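Local atomic coordinates of arylamine n-acetyltransferase (PDB entry 1W5R), a protein that catalyses acetyl transfer to arylamines, as an N-acetyltransferase that works through a catalytic triad. Residues 10-15 with 19-24; 26-31 with 82-87; 97-102 with 107-112; 204-207 with 211-214. The protein carries 1 engineered substitution. All blocks are in the same frame, centred on the assembly; numbering follows the deposited sequence.

Contacts 1 and 2 lie side by side among the helices, their centres about 7 Å apart, and share elements: 19-24 leads into helix 25-38, and P21 packs on T27. Contact 2 is the buried one, helix against helix and wholly aliphatic; contact 1 is partly buried, a buried leucine of helix 8-14 meeting a loop at the surface. Contacts 3 and 4 lie across the centre of the chain from both. Contact 3, on the surface where two neighbouring strands run out, covers far more area than the others and mixes an arginine bond, a bridging water and proline packing. Contact 4, about 14 Å from contact 3 between centres, sets two rings beside one threonine.

Contact 1 of 4, residues 10-15 with 19-24; sequences GYLTRI and GRPRPD
Where helix 8-14 gives way to the loop leading to helix 25-38, L12 in the helix's final turns meets G19 and P21 of that loop. With chi1 at -65° its CG stands opposite the carbonyl carbon, and the branch extends outward from the helix until CD1 lies 3.4 Å from O of G19. The same methyl meets the proline ring at its CD atom, L12 CD1 to P21 CD 4.0 Å. No hydrogen bond crosses; the grip is one methyl against a carbonyl oxygen and a ring carbon. Helix 8-14 and helix 25-38 belong to the helical N-terminal part of the arylamine N-acetyltransferase fold, and this loop passes along the outside of it, with P21 also resting on T27. G19 takes a positive phi of 69°, a backbone shape that suits glycine. Further along, P23 sits at the centre of an inverse gamma turn, and D24 is the N-cap of the next helix, its OD1 bonded to N of T27. R22 folds back over that cap: its NH2 makes a 2.8 Å salt bridge to OD2 of D24, while CB of D24 lies over one face of the R22 guanidinium.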
loop_
_atom_site.group_PDB
_atom_site.type_symbol
_atom_site.label_atom_id
_atom_site.label_comp_id
_atom_site.label_asym_id
_atom_site.label_seq_id
_atom_site.Cartn_x
_atom_site.Cartn_y
_atom_site.Cartn_z
ATOM N N GLY A 10 23.415 16.898 -19.873
ATOM C CA GLY A 10 22.010 16.520 -19.938
ATOM C C GLY A 10 21.748 15.310 -19.050
ATOM O O GLY A 10 20.796 15.314 -18.262
ATOM N N TYR A 11 22.606 14.294 -19.159
ATOM C CA TYR A 11 22.439 13.080 -18.342
ATOM C C TYR A 11 22.576 13.364 -16.855
ATOM O O TYR A 11 21.749 12.923 -16.056
ATOM C CB TYR A 11 23.415 11.979 -18.750
ATOM C CG TYR A 11 23.369 10.777 -17.825
ATOM C CD1 TYR A 11 22.395 9.788 -17.976
ATOM C CD2 TYR A 11 24.299 10.641 -16.792
ATOM C CE1 TYR A 11 22.344 8.699 -17.111
ATOM C CE2 TYR A 11 24.266 9.556 -15.930
ATOM C CZ TYR A 11 23.296 8.580 -16.102
ATOM O OH TYR A 11 23.279 7.498 -15.246
ATOM N N LEU A 12 23.602 14.129 -16.497
ATOM C CA LEU A 12 23.868 14.441 -15.098
ATOM C C LEU A 12 22.735 15.235 -14.468
ATOM O O LEU A 12 22.351 14.963 -13.338
ATOM C CB LEU A 12 25.215 15.153 -14.940
ATOM C CG LEU A 12 26.416 14.283 -15.333
ATOM C CD1 LEU A 12 27.652 15.169 -15.548
ATOM C CD2 LEU A 12 26.705 13.161 -14.335
ATOM N N THR A 13 22.198 16.209 -15.205
ATOM C CA THR A 13 21.002 16.947 -14.777
ATOM C C THR A 13 19.782 16.027 -14.600
ATOM O O THR A 13 19.058 16.123 -13.605
ATOM C CB THR A 13 20.662 18.089 -15.760
ATOM O OG1 THR A 13 21.765 19.000 -15.812
ATOM C CG2 THR A 13 19.407 18.837 -15.315
ATOM N N ARG A 14 19.577 15.135 -15.572
ATOM C CA ARG A 14 18.504 14.155 -15.538
ATOM C C ARG A 14 18.527 13.338 -14.250
ATOM O O ARG A 14 17.474 13.052 -13.668
ATOM C CB ARG A 14 18.617 13.230 -16.759
ATOM C CG ARG A 14 17.548 12.139 -16.838
ATOM C CD ARG A 14 16.224 12.684 -17.330
ATOM N NE ARG A 14 15.347 11.590 -17.749
ATOM C CZ ARG A 14 14.232 11.225 -17.126
ATOM N NH1 ARG A 14 13.813 11.864 -16.035
ATOM N NH2 ARG A 14 13.524 10.203 -17.599
ATOM N N ILE A 15 19.724 12.954 -13.810
ATOM C CA ILE A 15 19.859 12.122 -12.603
ATOM C C ILE A 15 20.134 12.912 -11.316
ATOM O O ILE A 15 20.320 12.328 -10.252
ATOM C CB ILE A 15 20.855 10.943 -12.787
ATOM C CG1 ILE A 15 22.309 11.428 -12.909
ATOM C CG2 ILE A 15 20.439 10.085 -14.000
ATOM C CD1 ILE A 15 23.354 10.331 -12.751
ATOM N N GLY A 19 28.239 19.001 -12.501
ATOM C CA GLY A 19 29.683 18.997 -12.734
ATOM C C GLY A 19 30.203 17.641 -13.178
ATOM O O GLY A 19 29.508 16.630 -13.058
ATOM N N ARG A 20 31.430 17.629 -13.687
ATOM C CA ARG A 20 32.080 16.411 -14.156
ATOM C C ARG A 20 32.587 15.592 -12.965
ATOM O O ARG A 20 33.538 16.005 -12.292
ATOM C CB ARG A 20 33.248 16.773 -15.085
ATOM C CG ARG A 20 33.844 15.609 -15.877
ATOM C CD ARG A 20 33.266 15.532 -17.280
ATOM N NE ARG A 20 33.950 14.528 -18.091
ATOM C CZ ARG A 20 33.633 14.228 -19.349
ATOM N NH1 ARG A 20 32.635 14.855 -19.961
ATOM N NH2 ARG A 20 34.320 13.296 -19.997
ATOM N N PRO A 21 31.951 14.436 -12.685
ATOM C CA PRO A 21 32.509 13.576 -11.642
ATOM C C PRO A 21 33.712 12.771 -12.146
ATOM O O PRO A 21 33.813 12.492 -13.341
ATOM C CB PRO A 21 31.341 12.656 -11.289
ATOM C CG PRO A 21 30.526 12.578 -12.521
ATOM C CD PRO A 21 30.722 13.867 -13.274
ATOM N N ARG A 22 34.611 12.413 -11.230
ATOM C CA ARG A 22 35.826 11.666 -11.547
ATOM C C ARG A 22 35.504 10.177 -11.700
ATOM O O ARG A 22 34.565 9.693 -11.068
ATOM C CB ARG A 22 36.853 11.845 -10.423
ATOM C CG ARG A 22 38.292 12.054 -10.897
ATOM C CD ARG A 22 39.287 11.106 -10.201
ATOM N NE ARG A 22 39.089 11.025 -8.752
ATOM C CZ ARG A 22 39.720 10.173 -7.949
ATOM N NH1 ARG A 22 40.611 9.320 -8.433
ATOM N NH2 ARG A 22 39.461 10.175 -6.649
ATOM N N PRO A 23 36.268 9.448 -12.539
ATOM C CA PRO A 23 36.090 7.994 -12.662
ATOM C C PRO A 23 36.685 7.183 -11.501
ATOM O O PRO A 23 37.680 6.473 -11.673
ATOM C CB PRO A 23 36.801 7.663 -13.977
ATOM C CG PRO A 23 37.871 8.709 -14.088
ATOM C CD PRO A 23 37.304 9.953 -13.467
ATOM N N ASP A 24 36.051 7.271 -10.337
ATOM C CA ASP A 24 36.465 6.492 -9.184
ATOM C C ASP A 24 35.282 5.719 -8.603
ATOM O O ASP A 24 34.134 5.894 -9.044
ATOM C CB ASP A 24 37.133 7.397 -8.129
ATOM C CG ASP A 24 36.253 8.569 -7.706
ATOM O OD1 ASP A 24 35.024 8.399 -7.570
ATOM O OD2 ASP A 24 36.788 9.676 -7.478
#

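Contact 2 of 4, residues 26-31 with 82-87; sequences GTLHAI and YVLEEL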
loop_
_atom_site.group_PDB
_atom_site.type_symbol
_atom_site.label_atom_id
_atom_site.label_comp_id
_atom_site.label_asym_id
_atom_site.label_seq_id
_atom_site.Cartn_x
_atom_site.Cartn_y
_atom_site.Cartn_z
ATOM N N GLY A 26 33.725 5.871 -5.653
ATOM C CA GLY A 26 32.718 6.738 -5.036
ATOM C C GLY A 26 31.719 7.295 -6.038
ATOM O O GLY A 26 30.511 7.328 -5.783
ATOM N N THR A 27 32.227 7.718 -7.191
ATOM C CA THR A 27 31.387 8.244 -8.265
ATOM C C THR A 27 30.472 7.145 -8.813
ATOM O O THR A 27 29.302 7.396 -9.073
ATOM C CB THR A 27 32.230 8.835 -9.407
ATOM O OG1 THR A 27 32.938 9.979 -8.922
ATOM C CG2 THR A 27 31.351 9.260 -10.590
ATOM N N LEU A 28 31.019 5.943 -8.976
ATOM C CA LEU A 28 30.237 4.820 -9.496
ATOM C C LEU A 28 29.034 4.553 -8.598
ATOM O O LEU A 28 27.902 4.399 -9.088
ATOM C CB LEU A 28 31.106 3.576 -9.656
ATOM C CG LEU A 28 30.482 2.403 -10.433
ATOM C CD1 LEU A 28 30.097 2.792 -11.859
ATOM C CD2 LEU A 28 31.446 1.237 -10.431
ATOM N N HIS A 29 29.253 4.535 -7.287
ATOM C CA HIS A 29 28.143 4.385 -6.335
ATOM C C HIS A 29 27.117 5.523 -6.452
ATOM O O HIS A 29 25.905 5.296 -6.478
ATOM C CB HIS A 29 28.679 4.314 -4.898
ATOM C CG HIS A 29 29.288 2.996 -4.543
ATOM N ND1 HIS A 29 28.580 1.997 -3.910
ATOM C CD2 HIS A 29 30.536 2.507 -4.737
ATOM C CE1 HIS A 29 29.367 0.954 -3.726
ATOM N NE2 HIS A 29 30.562 1.238 -4.213
ATOM N N ALA A 30 27.601 6.759 -6.523
ATOM C CA ALA A 30 26.708 7.914 -6.583
ATOM C C ALA A 30 25.865 7.923 -7.852
ATOM O O ALA A 30 24.671 8.227 -7.805
ATOM C CB ALA A 30 27.505 9.219 -6.459
ATOM N N ILE A 31 26.490 7.594 -8.983
ATOM C CA ILE A 31 25.774 7.582 -10.261
ATOM C C ILE A 31 24.696 6.488 -10.287
ATOM O O ILE A 31 23.574 6.753 -10.696
ATOM C CB ILE A 31 26.741 7.447 -11.450
ATOM C CG1 ILE A 31 27.531 8.753 -11.626
ATOM C CG2 ILE A 31 25.982 7.100 -12.744
ATOM C CD1 ILE A 31 28.473 8.754 -12.807
ATOM N N TYR A 82 27.590 4.137 -21.954
ATOM C CA TYR A 82 28.174 5.283 -22.663
ATOM C C TYR A 82 28.628 6.351 -21.687
ATOM O O TYR A 82 29.727 6.907 -21.832
ATOM C CB TYR A 82 27.169 5.887 -23.647
ATOM C CG TYR A 82 26.800 4.972 -24.798
ATOM C CD1 TYR A 82 25.471 4.565 -25.008
ATOM C CD2 TYR A 82 27.776 4.524 -25.689
ATOM C CE1 TYR A 82 25.143 3.721 -26.074
ATOM C CE2 TYR A 82 27.462 3.688 -26.747
ATOM C CZ TYR A 82 26.141 3.294 -26.947
ATOM O OH TYR A 82 25.817 2.469 -27.993
ATOM N N VAL A 83 27.799 6.624 -20.683
ATOM C CA VAL A 83 28.111 7.651 -19.691
ATOM C C VAL A 83 29.393 7.299 -18.947
ATOM O O VAL A 83 30.287 8.154 -18.806
ATOM C CB VAL A 83 26.954 7.860 -18.684
ATOM C CG1 VAL A 83 27.423 8.686 -17.502
ATOM C CG2 VAL A 83 25.786 8.513 -19.365
ATOM N N LEU A 84 29.503 6.052 -18.489
ATOM C CA LEU A 84 30.672 5.658 -17.695
ATOM C C LEU A 84 31.959 5.692 -18.510
ATOM O O LEU A 84 32.995 6.144 -18.012
ATOM C CB LEU A 84 30.475 4.303 -17.024
ATOM C CG LEU A 84 29.346 4.240 -15.986
ATOM C CD1 LEU A 84 29.224 2.821 -15.504
ATOM C CD2 LEU A 84 29.511 5.209 -14.791
ATOM N N GLU A 85 31.882 5.228 -19.756
ATOM C CA GLU A 85 32.987 5.327 -20.716
ATOM C C GLU A 85 33.461 6.754 -20.892
ATOM O O GLU A 85 34.675 7.033 -20.872
ATOM C CB GLU A 85 32.524 4.836 -22.079
ATOM C CG GLU A 85 32.585 3.371 -22.235
ATOM C CD GLU A 85 32.437 2.940 -23.679
ATOM O OE1 GLU A 85 31.629 3.544 -24.439
ATOM O OE2 GLU A 85 33.118 1.970 -24.032
ATOM N N GLU A 86 32.506 7.660 -21.077
ATOM C CA GLU A 86 32.827 9.057 -21.334
ATOM C C GLU A 86 33.559 9.636 -20.131
ATOM O O GLU A 86 34.509 10.405 -20.291
ATOM C CB GLU A 86 31.561 9.857 -21.680
ATOM C CG GLU A 86 31.775 11.358 -21.937
ATOM C CD GLU A 86 32.685 11.668 -23.126
ATOM O OE1 GLU A 86 32.889 10.797 -24.005
ATOM O OE2 GLU A 86 33.195 12.805 -23.173
ATOM N N LEU A 87 33.145 9.218 -18.933
ATOM C CA LEU A 87 33.730 9.719 -17.693
ATOM C C LEU A 87 35.113 9.152 -17.374
ATOM O O LEU A 87 35.809 9.703 -16.516
ATOM C CB LEU A 87 32.768 9.507 -16.508
ATOM C CG LEU A 87 31.517 10.401 -16.462
ATOM C CD1 LEU A 87 30.535 9.971 -15.378
ATOM C CD2 LEU A 87 31.872 11.872 -16.257
#
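L28 carries its CG opposite the backbone N (chi1 -169°), which swings CD1 round toward L84, whereas I31 keeps CG1 beside the backbone N (chi1 -71°) and sends CD1 past L84 and on to L87. These residues form the apolar seam between helices 25-38 and 73-87, which pack roughly antiparallel in the helical part of the N-acetyltransferase fold. The axes of segments 26-31 and 82-87 run at 153° to each other and come no closer than 12.2 Å, so the gap is bridged by the ends of long aliphatic chains. L28 and L84 cross at about a right angle, and CD1 of L28 touches both L84 methyls, 3.7 Å to CD1 and 3.8 Å to CD2. I31 slides past L84 in the opposite direction. All four residues are buried and the seam contains no polar bond. Y11 of helix 8-14 covers I31 from another side, F89 and V91 back L84, and P141 lies against L28. E85, away from the seam, makes a salt bridge with R93. The tightest meeting in the seam is that of I31 with L87, which reach for each other tip to tip until CD1 of I31 is 3.5 Å from CD1 of L87.

Contact 3 of 4, residues 97-102 with 107-112; sequences RVVWMR and PLPAQT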
loop_
_atom_site.group_PDB
_atom_site.type_symbol
_atom_site.label_atom_id
_atom_site.label_comp_id
_atom_site.label_asym_id
_atom_site.label_seq_id
_atom_site.Cartn_x
_atom_site.Cartn_y
_atom_site.Cartn_z
ATOM N N ARG A 97 20.683 -14.233 -19.304
ATOM C CA ARG A 97 19.417 -14.946 -19.438
ATOM C C ARG A 97 18.682 -14.801 -18.114
ATOM O O ARG A 97 19.280 -15.013 -17.048
ATOM C CB ARG A 97 19.673 -16.439 -19.685
ATOM C CG ARG A 97 20.600 -16.733 -20.869
ATOM C CD ARG A 97 20.785 -18.231 -21.050
ATOM N NE ARG A 97 21.851 -18.512 -22.005
ATOM C CZ ARG A 97 21.673 -18.572 -23.328
ATOM N NH1 ARG A 97 20.470 -18.410 -23.860
ATOM N NH2 ARG A 97 22.704 -18.823 -24.114
ATOM N N VAL A 98 17.401 -14.435 -18.162
ATOM C CA VAL A 98 16.648 -14.189 -16.930
ATOM C C VAL A 98 16.053 -15.484 -16.415
ATOM O O VAL A 98 15.311 -16.176 -17.107
ATOM C CB VAL A 98 15.561 -13.083 -17.139
ATOM C CG1 VAL A 98 14.712 -12.868 -15.856
ATOM C CG2 VAL A 98 16.213 -11.780 -17.575
ATOM N N VAL A 99 16.377 -15.806 -15.160
ATOM C CA VAL A 99 15.907 -17.051 -14.560
ATOM C C VAL A 99 14.952 -16.779 -13.398
ATOM O O VAL A 99 14.547 -17.708 -12.689
ATOM C CB VAL A 99 17.086 -17.941 -14.078
ATOM C CG1 VAL A 99 17.993 -18.329 -15.244
ATOM C CG2 VAL A 99 17.894 -17.234 -12.976
ATOM N N TRP A 100 14.592 -15.514 -13.218
ATOM C CA TRP A 100 13.774 -15.115 -12.079
ATOM C C TRP A 100 12.450 -15.881 -12.011
ATOM O O TRP A 100 11.663 -15.867 -12.956
ATOM C CB TRP A 100 13.555 -13.605 -12.074
ATOM C CG TRP A 100 13.244 -13.101 -10.696
ATOM C CD1 TRP A 100 13.453 -13.765 -9.519
ATOM C CD2 TRP A 100 12.706 -11.826 -10.347
ATOM N NE1 TRP A 100 13.064 -12.987 -8.459
ATOM C CE2 TRP A 100 12.599 -11.790 -8.939
ATOM C CE3 TRP A 100 12.295 -10.707 -11.087
ATOM C CZ2 TRP A 100 12.093 -10.685 -8.253
ATOM C CZ3 TRP A 100 11.795 -9.602 -10.403
ATOM C CH2 TRP A 100 11.699 -9.602 -9.001
ATOM N N MET A 101 12.242 -16.565 -10.884
ATOM C CA MET A 101 11.018 -17.338 -10.604
ATOM C C MET A 101 10.763 -18.492 -11.577
ATOM O O MET A 101 9.656 -19.038 -11.620
ATOM C CB MET A 101 9.790 -16.420 -10.523
ATOM C CG MET A 101 9.844 -15.396 -9.399
ATOM S SD MET A 101 10.033 -16.162 -7.774
ATOM C CE MET A 101 8.429 -16.936 -7.559
ATOM N N ARG A 102 11.783 -18.864 -12.346
ATOM C CA ARG A 102 11.674 -19.991 -13.259
ATOM C C ARG A 102 11.861 -21.296 -12.510
ATOM O O ARG A 102 12.689 -21.381 -11.595
ATOM C CB ARG A 102 12.709 -19.896 -14.384
ATOM C CG ARG A 102 12.266 -19.097 -15.590
ATOM C CD ARG A 102 12.860 -19.700 -16.865
ATOM N NE ARG A 102 12.233 -19.167 -18.074
ATOM C CZ ARG A 102 12.100 -19.834 -19.215
ATOM N NH1 ARG A 102 12.527 -21.084 -19.320
ATOM N NH2 ARG A 102 11.523 -19.250 -20.256
ATOM N N PRO A 107 13.003 -24.734 -19.527
ATOM C CA PRO A 107 13.933 -24.663 -20.659
ATOM C C PRO A 107 14.875 -23.471 -20.502
ATOM O O PRO A 107 14.527 -22.494 -19.836
ATOM C CB PRO A 107 13.018 -24.441 -21.868
ATOM C CG PRO A 107 11.628 -24.795 -21.407
ATOM C CD PRO A 107 11.597 -24.556 -19.937
ATOM N N LEU A 108 16.057 -23.564 -21.102
ATOM C CA LEU A 108 17.021 -22.464 -21.085
ATOM C C LEU A 108 16.373 -21.178 -21.629
ATOM O O LEU A 108 15.812 -21.176 -22.725
ATOM C CB LEU A 108 18.246 -22.830 -21.920
ATOM C CG LEU A 108 19.431 -21.876 -21.877
ATOM C CD1 LEU A 108 20.216 -22.021 -20.586
ATOM C CD2 LEU A 108 20.336 -22.109 -23.078
ATOM N N PRO A 109 16.439 -20.076 -20.860
ATOM C CA PRO A 109 15.858 -18.834 -21.391
ATOM C C PRO A 109 16.723 -18.198 -22.483
ATOM O O PRO A 109 17.929 -18.434 -22.541
ATOM C CB PRO A 109 15.815 -17.891 -20.173
ATOM C CG PRO A 109 16.193 -18.747 -18.988
ATOM C CD PRO A 109 16.994 -19.891 -19.508
ATOM N N ALA A 110 16.101 -17.382 -23.331
ATOM C CA ALA A 110 16.830 -16.545 -24.279
ATOM C C ALA A 110 17.734 -15.544 -23.571
ATOM O O ALA A 110 17.515 -15.225 -22.389
ATOM C CB ALA A 110 15.845 -15.800 -25.185
ATOM N N GLN A 111 18.742 -15.052 -24.294
ATOM C CA GLN A 111 19.544 -13.942 -23.811
ATOM C C GLN A 111 18.699 -12.685 -24.004
ATOM O O GLN A 111 18.506 -12.212 -25.129
ATOM C CB GLN A 111 20.864 -13.825 -24.577
ATOM C CG GLN A 111 21.827 -14.977 -24.333
ATOM C CD GLN A 111 23.064 -14.821 -25.175
ATOM O OE1 GLN A 111 23.755 -13.795 -25.100
ATOM N NE2 GLN A 111 23.353 -15.828 -25.994
ATOM N N THR A 112 18.165 -12.169 -22.893
ATOM C CA THR A 112 17.272 -11.007 -22.945
ATOM C C THR A 112 17.722 -9.876 -22.023
ATOM O O THR A 112 17.035 -8.856 -21.893
ATOM C CB THR A 112 15.843 -11.373 -22.545
ATOM O OG1 THR A 112 15.833 -11.751 -21.166
ATOM C CG2 THR A 112 15.282 -12.498 -23.404
HETATM O O HOH W 1 15.771 -14.373 -20.531
#
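R97 opens the first segment and makes the one direct hydrogen bond to the second: NH1 donates to O of P109 at 2.9 Å. The bond is nearly straight, 159° at the hydrogen, and lies in the carbonyl plane and close to the guanidinium plane. Aliphatic groups cover both faces of that guanidinium. CG of Q111 sits 3.6 Å above the R97 plane on one face, and CD2 of L108 sits 3.7 Å from it on the other, so the group is held flat between them while its edge is bonded. The Q111 amide is turned 68° from the guanidinium, and its OE1 bonds instead to OG of S95.

At V98 a water joins the segments. It accepts from N of V98 at 2.9 Å, donates to O of A110 at 2.7 Å, and bonds OG1 of T112 at 2.7 Å; three contacts fix it between two segments that have begun to part. O of V98 also presses on the proline ring, 3.3 Å from CG of P109.

V99 begins a type II turn closed by R102 N to V99 O, with M101 supplying its positive phi. R102 then folds back alongside P109, whose CG lies over one face of its guanidinium.

This is the fraying end of an antiparallel pair, strands 90-98 and 111-119, beside the acetyltransferase active site: O of T112 accepts from NE2 of Q73, the engineered residue that replaces the catalytic cysteine.

Contact 4 of 4, residues 204-207 with 211-214; sequences GSHF and LTVA
Along 211-214 it is T212 that meets H206 and F207, for L211 just before it turns its side chain away. Although the CA atoms of L211 and F207 are 6.8 Å apart, the L211 side chain goes to L44, L47 and L224 instead.

T212 opens strand 212-216 and points back at the short helix 206-209. Its OG1 stands beside the backbone N (chi1 -64°), which places it near both rings: 3.9 Å from CE1 of H206 and 3.9 Å from CE2 of F207. Neither approach is over a face or at an edge; both are oblique. CB of T212 does lie in the plane of the phenyl ring, at its edge, 4.0 Å from CE2 of F207. The imidazole turns its edge to the phenyl ring, ND1 of H206 lying 3.8 Å above the F207 plane and offset toward the rim. S205, at the N-cap, holds the start of the helix: N of F207 donates to OG of S205 at 3.1 Å. Beyond T212 the strand runs on into the sheet, V213 pairing with L224 and A214 with F41.

No hydrogen bond passes directly between the segments, yet both are tied through third parties. N43 accepts from N of T212 and donates to O of F207, while NH1 of R225 donates to OG1 of T212 and to O of H206. The threonine hydroxyl is therefore satisfied by an arginine, and toward the rings it acts as a van der Waals neighbour; the positive charge of R225 would probably polarise both oxygens it bonds.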
loop_
_atom_site.group_PDB
_atom_site.type_symbol
_atom_site.label_atom_id
_atom_site.label_comp_id
_atom_site.label_asym_id
_atom_site.label_seq_id
_atom_site.Cartn_x
_atom_site.Cartn_y
_atom_site.Cartn_z
ATOM N N GLY A 204 5.210 -13.164 -27.627
ATOM C CA GLY A 204 5.180 -13.833 -26.321
ATOM C C GLY A 204 6.082 -13.205 -25.269
ATOM O O GLY A 204 6.121 -13.670 -24.128
ATOM N N SER A 205 6.802 -12.146 -25.649
ATOM C CA SER A 205 7.691 -11.477 -24.712
ATOM C C SER A 205 6.912 -10.843 -23.565
ATOM O O SER A 205 5.899 -10.178 -23.782
ATOM C CB SER A 205 8.528 -10.411 -25.422
ATOM O OG SER A 205 9.192 -9.576 -24.483
ATOM N N HIS A 206 7.434 -11.035 -22.354
ATOM C CA HIS A 206 6.903 -10.391 -21.140
ATOM C C HIS A 206 6.748 -8.882 -21.333
ATOM O O HIS A 206 5.843 -8.251 -20.763
ATOM C CB HIS A 206 7.842 -10.672 -19.963
ATOM C CG HIS A 206 7.285 -10.286 -18.623
ATOM N ND1 HIS A 206 7.797 -9.256 -17.858
ATOM C CD2 HIS A 206 6.256 -10.807 -17.913
ATOM C CE1 HIS A 206 7.111 -9.167 -16.730
ATOM N NE2 HIS A 206 6.170 -10.094 -16.742
ATOM N N PHE A 207 7.638 -8.296 -22.137
ATOM C CA PHE A 207 7.634 -6.842 -22.343
ATOM C C PHE A 207 6.835 -6.382 -23.558
ATOM O O PHE A 207 6.809 -5.193 -23.863
ATOM C CB PHE A 207 9.064 -6.285 -22.309
ATOM C CG PHE A 207 9.732 -6.526 -21.006
ATOM C CD1 PHE A 207 10.763 -7.458 -20.894
ATOM C CD2 PHE A 207 9.266 -5.889 -19.853
ATOM C CE1 PHE A 207 11.354 -7.726 -19.652
ATOM C CE2 PHE A 207 9.862 -6.140 -18.598
ATOM C CZ PHE A 207 10.898 -7.067 -18.505
ATOM N N LEU A 211 2.544 -4.425 -19.196
ATOM C CA LEU A 211 3.166 -3.160 -18.837
ATOM C C LEU A 211 3.979 -3.323 -17.560
ATOM O O LEU A 211 3.433 -3.752 -16.537
ATOM C CB LEU A 211 2.064 -2.126 -18.577
ATOM C CG LEU A 211 2.495 -0.808 -17.929
ATOM C CD1 LEU A 211 3.202 0.069 -18.935
ATOM C CD2 LEU A 211 1.298 -0.066 -17.337
ATOM N N THR A 212 5.265 -2.970 -17.613
ATOM C CA THR A 212 6.113 -2.959 -16.417
ATOM C C THR A 212 6.753 -1.586 -16.288
ATOM O O THR A 212 7.379 -1.095 -17.236
ATOM C CB THR A 212 7.237 -4.006 -16.470
ATOM O OG1 THR A 212 6.669 -5.315 -16.504
ATOM C CG2 THR A 212 8.158 -3.886 -15.249
ATOM N N VAL A 213 6.574 -0.967 -15.123
ATOM C CA VAL A 213 7.185 0.323 -14.816
ATOM C C VAL A 213 7.802 0.218 -13.429
ATOM O O VAL A 213 7.197 -0.352 -12.521
ATOM C CB VAL A 213 6.141 1.482 -14.879
ATOM C CG1 VAL A 213 6.817 2.835 -14.678
ATOM C CG2 VAL A 213 5.405 1.477 -16.208
ATOM N N ALA A 214 9.018 0.731 -13.246
ATOM C CA ALA A 214 9.642 0.609 -11.932
ATOM C C ALA A 214 10.580 1.762 -11.634
ATOM O O ALA A 214 11.052 2.447 -12.544
ATOM C CB ALA A 214 10.389 -0.729 -11.801
#